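Local coordinates for lipoteichoic acid primase (Listeria monocytogenes, PDB 4UOP), which belongs to the sulfatase family, as an extracellular catalytic domain with a bound magnesium ion, at residues K35-I40 with I357-D362; D39-S44 with S367-P372. All blocks are in the same frame, centred on the assembly; numbering follows the deposited sequence.

Contact 1 of 2, residues K35-I40 with I357-D362; sequences KNVNDI and IMFGTD
Val37 on helix 34-41 faces Phe359 on an irregular loop, their CA atoms 6.6 Å apart. Val37 carries the apolar part of the contact, with both methyl groups. CG1 sits over one face of the Phe359 ring, 3.9 Å from the ring centroid and 24° off the ring normal, a CH-pi contact. It is offset toward the ring's rim at CD2. CG1 also touches the carbonyl oxygen of Met358. CG2 is turned to the far end of the ring and meets CG2 of Ile357 at 3.9 Å. With CG1 opposite its backbone N (chi1 164°), Val37 sets both methyls on the same side of the ring, CG1 over the face and CG2 beyond the CE2-CZ edge. Helix 412-433 packs against the same group, touching Ile357 through Tyr431 and Phe359 through Ser428.

The next residue, Asn38, reaches the loop through water. Its OD1 can accept from two waters, one at 2.9 Å and one at 3.0 Å. The first water also accepts from Met358 N at 3.1 Å. The second can donate to Gly360 O at 2.6 Å. The contact thus divides into a buried apolar patch around Val37 and a hydrated polar margin, where water links the exposed Asn38 to loop backbone groups.

Contact 2 of 2, residues D39-S44 with S367-P372; sequences DIKGVS and SNNYVP
Tyr370 meets the end of helix 34-41 with its hydroxyl and ring edge, while Val43 and Asn369 bring the backbones closest, at 5.7 Å between CA atoms. Tyr370 OH donates to Lys41 O at 2.6 Å. It approaches in the carbonyl plane, on a lone pair (C=O...donor angle 124°). The Tyr370 CG lies between backbone N and carbonyl carbon (chi1 61°), and the ring points back to the helix end. Val43 CG2 approaches the ring obliquely, 3.7 Å from CE1 of Tyr370.

Gly42 leaves the helix with positive phi, and the chain then runs past Asn368. Here Asn368 OD1 has two donors. Ser44 N donates to Asn368 OD1 at 3.3 Å, in the carbonyl plane on a lone pair and moderately bent (146° at the hydrogen). A water donates to Asn368 OD1 at 3.1 Å. The same water donates to Ser44 O and accepts from Ser367 N, each at 2.8 Å, so it bridges the two backbones.

Lys41 is extended, with its aliphatic part passing the Tyr370 hydroxyl. Its NZ probably bonds mainly to Thr361 OG1 and Phe359 O. A further bond to Asn369 OD1 is weak and doubtful, because NZ is modelled too close to another atom. Asn369 ND2 donates to Val335 O, and Asn369 N to Asn334 OD1.

Helix 412-433 flanks Tyr370 through Ala420 and Ser421. The segment runs into strand 371-373, an outermost strand, within this chain, of the antiparallel sheet, which pairs with strand 381-383.

Overall arrangement
Contacts 1 and 2 share Asp39 and Ile40 and lie along helix 34-41, with centres 8 Å apart. Lys41 is the bridge between them. It is the helical residue that follows segment 35-40; its NZ probably bonds to Thr361 OG1 at 2.9 Å and to Phe359 O at 3.1 Å. Thr361 OG1 also packs near Asn369 OD1. Together the contacts join helix 34-41 and the loop after it to the chain between helix 341-348 and strand 371-373. Helix 412-433 borders both. None of the magnesium ligands, Glu66, Thr108, Asp284 and His285, belongs to either contact. Near contact 2, the Ser367 side chain is about 5 Å from a bound pentaethylene glycol, probably a crystallisation additive.

Contact 1 of 2, residues K35-I40 with I357-D362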
ATOM      1  N   LYS B  35       3.211 -28.267  -7.942  1.00 34.40           N
ATOM      2  CA  LYS B  35       2.541 -28.681  -9.166  1.00 35.60           C
ATOM      3  C   LYS B  35       1.262 -27.884  -9.386  1.00 33.43           C
ATOM      4  O   LYS B  35       1.007 -27.408 -10.489  1.00 33.38           O
ATOM      5  CB  LYS B  35       2.216 -30.187  -9.086  1.00 39.00           C
ATOM      6  CG  LYS B  35       1.567 -30.788 -10.320  1.00 43.12           C
ATOM      7  CD  LYS B  35       2.471 -30.711 -11.542  1.00 47.48           C
ATOM      8  CE  LYS B  35       2.103 -31.775 -12.574  1.00 50.85           C
ATOM      9  NZ  LYS B  35       0.642 -31.804 -12.867  1.00 51.89           N
ATOM     10  N   ASN B  36       0.455 -27.751  -8.337  1.00 32.76           N
ATOM     11  CA  ASN B  36      -0.794 -27.002  -8.416  1.00 33.70           C
ATOM     12  C   ASN B  36      -0.561 -25.565  -8.853  1.00 31.87           C
ATOM     13  O   ASN B  36      -1.262 -25.057  -9.722  1.00 31.36           O
ATOM     14  CB  ASN B  36      -1.500 -26.972  -7.062  1.00 36.24           C
ATOM     15  CG  ASN B  36      -2.025 -28.325  -6.648  1.00 38.86           C
ATOM     16  OD1 ASN B  36      -2.142 -29.234  -7.466  1.00 44.16           O
ATOM     17  ND2 ASN B  36      -2.334 -28.468  -5.367  1.00 41.55           N
ATOM     18  N   VAL B  37       0.426 -24.926  -8.236  1.00 30.70           N
ATOM     19  CA  VAL B  37       0.759 -23.531  -8.546  1.00 29.20           C
ATOM     20  C   VAL B  37       1.148 -23.407 -10.009  1.00 28.36           C
ATOM     21  O   VAL B  37       0.634 -22.548 -10.717  1.00 29.84           O
ATOM     22  CB  VAL B  37       1.880 -23.010  -7.627  1.00 29.10           C
ATOM     23  CG1 VAL B  37       2.498 -21.722  -8.170  1.00 28.90           C
ATOM     24  CG2 VAL B  37       1.333 -22.799  -6.228  1.00 29.57           C
ATOM     25  N   ASN B  38       2.031 -24.284 -10.473  1.00 29.17           N
ATOM     26  CA  ASN B  38       2.449 -24.266 -11.876  1.00 28.84           C
ATOM     27  C   ASN B  38       1.274 -24.470 -12.829  1.00 28.94           C
ATOM     28  O   ASN B  38       1.186 -23.802 -13.846  1.00 26.94           O
ATOM     29  CB  ASN B  38       3.548 -25.307 -12.142  1.00 30.61           C
ATOM     30  CG  ASN B  38       4.841 -25.010 -11.386  1.00 30.93           C
ATOM     31  OD1 ASN B  38       5.058 -23.904 -10.886  1.00 32.13           O
ATOM     32  ND2 ASN B  38       5.701 -26.000 -11.303  1.00 32.04           N
ATOM     33  N   ASP B  39       0.378 -25.408 -12.502  1.00 29.42           N
ATOM     34  CA  ASP B  39      -0.822 -25.650 -13.310  1.00 30.38           C
ATOM     35  C   ASP B  39      -1.742 -24.434 -13.365  1.00 28.51           C
ATOM     36  O   ASP B  39      -2.285 -24.116 -14.418  1.00 29.60           O
ATOM     37  CB  ASP B  39      -1.615 -26.855 -12.763  1.00 33.16           C
ATOM     38  CG  ASP B  39      -0.920 -28.188 -13.011  1.00 37.03           C
ATOM     39  OD1 ASP B  39      -0.014 -28.264 -13.873  1.00 40.52           O
ATOM     40  OD2 ASP B  39      -1.297 -29.179 -12.339  1.00 41.99           O
ATOM     41  N   ILE B  40      -1.925 -23.761 -12.232  1.00 28.06           N
ATOM     42  CA  ILE B  40      -2.725 -22.533 -12.190  1.00 28.68           C
ATOM     43  C   ILE B  40      -2.135 -21.451 -13.111  1.00 27.77           C
ATOM     44  O   ILE B  40      -2.867 -20.817 -13.871  1.00 25.16           O
ATOM     45  CB  ILE B  40      -2.872 -22.000 -10.749  1.00 29.20           C
ATOM     46  CG1 ILE B  40      -3.764 -22.946  -9.930  1.00 29.47           C
ATOM     47  CG2 ILE B  40      -3.462 -20.595 -10.746  1.00 29.98           C
ATOM     48  CD1 ILE B  40      -3.664 -22.741  -8.436  1.00 30.28           C
ATOM     49  N   ILE B 357       7.643 -24.514  -3.642  1.00 29.29           N
ATOM     50  CA  ILE B 357       6.649 -23.753  -4.375  1.00 29.45           C
ATOM     51  C   ILE B 357       7.330 -22.498  -4.944  1.00 28.16           C
ATOM     52  O   ILE B 357       8.033 -21.788  -4.221  1.00 27.70           O
ATOM     53  CB  ILE B 357       5.459 -23.403  -3.467  1.00 30.49           C
ATOM     54  CG1 ILE B 357       4.637 -24.676  -3.205  1.00 33.86           C
ATOM     55  CG2 ILE B 357       4.579 -22.345  -4.108  1.00 31.11           C
ATOM     56  CD1 ILE B 357       3.791 -24.629  -1.955  1.00 35.55           C
ATOM     57  N   MET B 358       7.189 -22.296  -6.246  1.00 26.42           N
ATOM     58  CA  MET B 358       7.704 -21.097  -6.926  1.00 26.88           C
ATOM     59  C   MET B 358       6.590 -20.563  -7.816  1.00 25.83           C
ATOM     60  O   MET B 358       6.020 -21.306  -8.621  1.00 25.24           O
ATOM     61  CB  MET B 358       8.956 -21.426  -7.759  1.00 29.29           C
ATOM     62  CG  MET B 358      10.202 -21.822  -6.946  1.00 29.75           C
ATOM     63  SD  MET B 358      11.682 -22.005  -7.976  1.00 32.02           S
ATOM     64  CE  MET B 358      11.207 -23.338  -9.097  1.00 32.10           C
ATOM     65  N   PHE B 359       6.269 -19.276  -7.672  1.00 23.12           N
ATOM     66  CA  PHE B 359       5.252 -18.656  -8.511  1.00 22.69           C
ATOM     67  C   PHE B 359       5.852 -18.121  -9.797  1.00 22.21           C
ATOM     68  O   PHE B 359       5.137 -17.853 -10.749  1.00 22.35           O
ATOM     69  CB  PHE B 359       4.516 -17.569  -7.744  1.00 22.98           C
ATOM     70  CG  PHE B 359       3.626 -18.123  -6.682  1.00 23.47           C
ATOM     71  CD1 PHE B 359       4.148 -18.515  -5.459  1.00 24.24           C
ATOM     72  CD2 PHE B 359       2.282 -18.349  -6.940  1.00 23.78           C
ATOM     73  CE1 PHE B 359       3.326 -19.080  -4.489  1.00 24.43           C
ATOM     74  CE2 PHE B 359       1.456 -18.912  -5.973  1.00 24.35           C
ATOM     75  CZ  PHE B 359       1.982 -19.279  -4.751  1.00 23.67           C
ATOM     76  N   GLY B 360       7.170 -17.982  -9.820  1.00 22.43           N
ATOM     77  CA  GLY B 360       7.880 -17.633 -11.046  1.00 21.69           C
ATOM     78  C   GLY B 360       8.102 -18.830 -11.931  1.00 22.09           C
ATOM     79  O   GLY B 360       7.841 -19.974 -11.523  1.00 22.46           O
ATOM     80  N   THR B 361       8.604 -18.558 -13.129  1.00 19.94           N
ATOM     81  CA  THR B 361       8.845 -19.536 -14.171  1.00 21.39           C
ATOM     82  C   THR B 361      10.270 -19.376 -14.725  1.00 21.05           C
ATOM     83  O   THR B 361      10.793 -18.267 -14.814  1.00 21.30           O
ATOM     84  CB  THR B 361       7.824 -19.328 -15.314  1.00 23.13           C
ATOM     85  OG1 THR B 361       6.497 -19.400 -14.776  1.00 22.83           O
ATOM     86  CG2 THR B 361       7.980 -20.353 -16.410  1.00 25.95           C
ATOM     87  N   ASP B 362      10.876 -20.487 -15.105  1.00 19.55           N
ATOM     88  CA  ASP B 362      12.160 -20.497 -15.786  1.00 20.57           C
ATOM     89  C   ASP B 362      11.980 -19.848 -17.159  1.00 21.13           C
ATOM     90  O   ASP B 362      11.423 -20.433 -18.082  1.00 20.60           O
ATOM     91  CB  ASP B 362      12.680 -21.929 -15.889  1.00 20.93           C
ATOM     92  CG  ASP B 362      13.958 -22.056 -16.695  1.00 21.48           C
ATOM     93  OD1 ASP B 362      14.526 -21.041 -17.160  1.00 20.71           O
ATOM     94  OD2 ASP B 362      14.409 -23.209 -16.862  1.00 21.08           O
TER
HETATM   95  O   HOH W   1       5.428 -24.115  -7.981  1.00 26.60           O
HETATM   96  O   HOH W   2       7.752 -22.558 -11.266  1.00 33.33           O

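Contact 2 of 2, residues D39-S44 with S367-P372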
ATOM      1  N   ASP B  39       0.378 -25.408 -12.502  1.00 29.42           N
ATOM      2  CA  ASP B  39      -0.822 -25.650 -13.310  1.00 30.38           C
ATOM      3  C   ASP B  39      -1.742 -24.434 -13.365  1.00 28.51           C
ATOM      4  O   ASP B  39      -2.285 -24.116 -14.418  1.00 29.60           O
ATOM      5  CB  ASP B  39      -1.615 -26.855 -12.763  1.00 33.16           C
ATOM      6  CG  ASP B  39      -0.920 -28.188 -13.011  1.00 37.03           C
ATOM      7  OD1 ASP B  39      -0.014 -28.264 -13.873  1.00 40.52           O
ATOM      8  OD2 ASP B  39      -1.297 -29.179 -12.339  1.00 41.99           O
ATOM      9  N   ILE B  40      -1.925 -23.761 -12.232  1.00 28.06           N
ATOM     10  CA  ILE B  40      -2.725 -22.533 -12.190  1.00 28.68           C
ATOM     11  C   ILE B  40      -2.135 -21.451 -13.111  1.00 27.77           C
ATOM     12  O   ILE B  40      -2.867 -20.817 -13.871  1.00 25.16           O
ATOM     13  CB  ILE B  40      -2.872 -22.000 -10.749  1.00 29.20           C
ATOM     14  CG1 ILE B  40      -3.764 -22.946  -9.930  1.00 29.47           C
ATOM     15  CG2 ILE B  40      -3.462 -20.595 -10.746  1.00 29.98           C
ATOM     16  CD1 ILE B  40      -3.664 -22.741  -8.436  1.00 30.28           C
ATOM     17  N   LYS B  41      -0.815 -21.265 -13.064  1.00 26.83           N
ATOM     18  CA  LYS B  41      -0.162 -20.263 -13.912  1.00 26.88           C
ATOM     19  C   LYS B  41      -0.328 -20.606 -15.389  1.00 26.71           C
ATOM     20  O   LYS B  41      -0.533 -19.731 -16.215  1.00 26.50           O
ATOM     21  CB  LYS B  41       1.322 -20.113 -13.565  1.00 27.40           C
ATOM     22  CG  LYS B  41       1.965 -18.900 -14.246  1.00 27.17           C
ATOM     23  CD  LYS B  41       3.332 -18.586 -13.677  1.00 27.47           C
ATOM     24  CE  LYS B  41       3.879 -17.256 -14.203  1.00 27.19           C
ATOM     25  NZ  LYS B  41       5.267 -17.023 -13.690  1.00 27.37           N
ATOM     26  N   GLY B  42      -0.258 -21.893 -15.710  1.00 26.97           N
ATOM     27  CA  GLY B  42      -0.549 -22.362 -17.047  1.00 26.84           C
ATOM     28  C   GLY B  42       0.495 -22.025 -18.087  1.00 26.83           C
ATOM     29  O   GLY B  42       0.188 -22.016 -19.264  1.00 27.70           O
ATOM     30  N   VAL B  43       1.725 -21.733 -17.666  1.00 25.30           N
ATOM     31  CA  VAL B  43       2.797 -21.465 -18.619  1.00 24.65           C
ATOM     32  C   VAL B  43       3.519 -22.777 -18.890  1.00 25.15           C
ATOM     33  O   VAL B  43       3.864 -23.491 -17.963  1.00 27.10           O
ATOM     34  CB  VAL B  43       3.793 -20.415 -18.082  1.00 24.06           C
ATOM     35  CG1 VAL B  43       4.985 -20.291 -19.007  1.00 24.15           C
ATOM     36  CG2 VAL B  43       3.096 -19.077 -17.939  1.00 23.83           C
ATOM     37  N   SER B  44       3.745 -23.087 -20.161  1.00 25.70           N
ATOM     38  CA  SER B  44       4.332 -24.361 -20.527  1.00 27.00           C
ATOM     39  C   SER B  44       5.856 -24.260 -20.398  1.00 26.89           C
ATOM     40  O   SER B  44       6.478 -23.411 -21.040  1.00 25.75           O
ATOM     41  CB  SER B  44       3.911 -24.736 -21.954  1.00 28.73           C
ATOM     42  OG  SER B  44       4.464 -25.981 -22.333  1.00 30.09           O
ATOM     43  N   SER B 367       7.931 -20.039 -23.418  1.00 22.99           N
ATOM     44  CA  SER B 367       7.760 -19.022 -24.444  1.00 24.18           C
ATOM     45  C   SER B 367       6.509 -18.191 -24.272  1.00 23.06           C
ATOM     46  O   SER B 367       6.364 -17.204 -24.981  1.00 24.62           O
ATOM     47  CB  SER B 367       7.773 -19.647 -25.839  1.00 25.26           C
ATOM     48  OG  SER B 367       9.105 -19.951 -26.214  1.00 28.12           O
ATOM     49  N   ASN B 368       5.640 -18.559 -23.335  1.00 22.19           N
ATOM     50  CA  ASN B 368       4.365 -17.883 -23.148  1.00 24.33           C
ATOM     51  C   ASN B 368       4.211 -17.357 -21.722  1.00 23.23           C
ATOM     52  O   ASN B 368       3.110 -17.277 -21.194  1.00 23.20           O
ATOM     53  CB  ASN B 368       3.191 -18.818 -23.525  1.00 26.73           C
ATOM     54  CG  ASN B 368       3.194 -20.130 -22.744  1.00 31.50           C
ATOM     55  OD1 ASN B 368       4.212 -20.536 -22.176  1.00 32.84           O
ATOM     56  ND2 ASN B 368       2.051 -20.819 -22.742  1.00 34.48           N
ATOM     57  N   ASN B 369       5.324 -16.992 -21.091  1.00 21.74           N
ATOM     58  CA  ASN B 369       5.268 -16.474 -19.723  1.00 21.42           C
ATOM     59  C   ASN B 369       4.517 -15.140 -19.677  1.00 20.62           C
ATOM     60  O   ASN B 369       4.410 -14.441 -20.684  1.00 21.84           O
ATOM     61  CB  ASN B 369       6.677 -16.348 -19.145  1.00 20.29           C
ATOM     62  CG  ASN B 369       6.684 -16.088 -17.654  1.00 20.75           C
ATOM     63  OD1 ASN B 369       5.833 -16.577 -16.913  1.00 19.97           O
ATOM     64  ND2 ASN B 369       7.662 -15.322 -17.204  1.00 21.11           N
ATOM     65  N   TYR B 370       3.926 -14.837 -18.529  1.00 19.31           N
ATOM     66  CA  TYR B 370       3.306 -13.541 -18.312  1.00 19.85           C
ATOM     67  C   TYR B 370       3.542 -13.124 -16.876  1.00 18.85           C
ATOM     68  O   TYR B 370       3.921 -13.941 -16.050  1.00 20.35           O
ATOM     69  CB  TYR B 370       1.811 -13.577 -18.652  1.00 20.04           C
ATOM     70  CG  TYR B 370       1.011 -14.544 -17.829  1.00 20.62           C
ATOM     71  CD1 TYR B 370       0.943 -15.887 -18.182  1.00 21.20           C
ATOM     72  CD2 TYR B 370       0.321 -14.123 -16.705  1.00 20.62           C
ATOM     73  CE1 TYR B 370       0.233 -16.780 -17.427  1.00 21.80           C
ATOM     74  CE2 TYR B 370      -0.411 -15.023 -15.945  1.00 22.27           C
ATOM     75  CZ  TYR B 370      -0.451 -16.345 -16.322  1.00 23.06           C
ATOM     76  OH  TYR B 370      -1.173 -17.251 -15.586  1.00 24.93           O
ATOM     77  N   VAL B 371       3.345 -11.847 -16.590  1.00 18.81           N
ATOM     78  CA  VAL B 371       3.682 -11.295 -15.286  1.00 17.87           C
ATOM     79  C   VAL B 371       2.495 -10.566 -14.671  1.00 18.15           C
ATOM     80  O   VAL B 371       2.161  -9.453 -15.113  1.00 17.39           O
ATOM     81  CB  VAL B 371       4.869 -10.308 -15.395  1.00 17.59           C
ATOM     82  CG1 VAL B 371       5.290  -9.861 -14.019  1.00 17.21           C
ATOM     83  CG2 VAL B 371       6.037 -10.953 -16.130  1.00 18.56           C
ATOM     84  N   PRO B 372       1.850 -11.180 -13.653  1.00 18.49           N
ATOM     85  CA  PRO B 372       0.817 -10.494 -12.883  1.00 17.97           C
ATOM     86  C   PRO B 372       1.355  -9.268 -12.136  1.00 18.61           C
ATOM     87  O   PRO B 372       2.488  -9.298 -11.653  1.00 17.56           O
ATOM     88  CB  PRO B 372       0.358 -11.562 -11.889  1.00 19.12           C
ATOM     89  CG  PRO B 372       0.680 -12.849 -12.557  1.00 19.05           C
ATOM     90  CD  PRO B 372       1.980 -12.590 -13.243  1.00 19.12           C
TER
HETATM   91  O   HOH W   3       6.339 -22.290 -23.597  1.00 37.84           O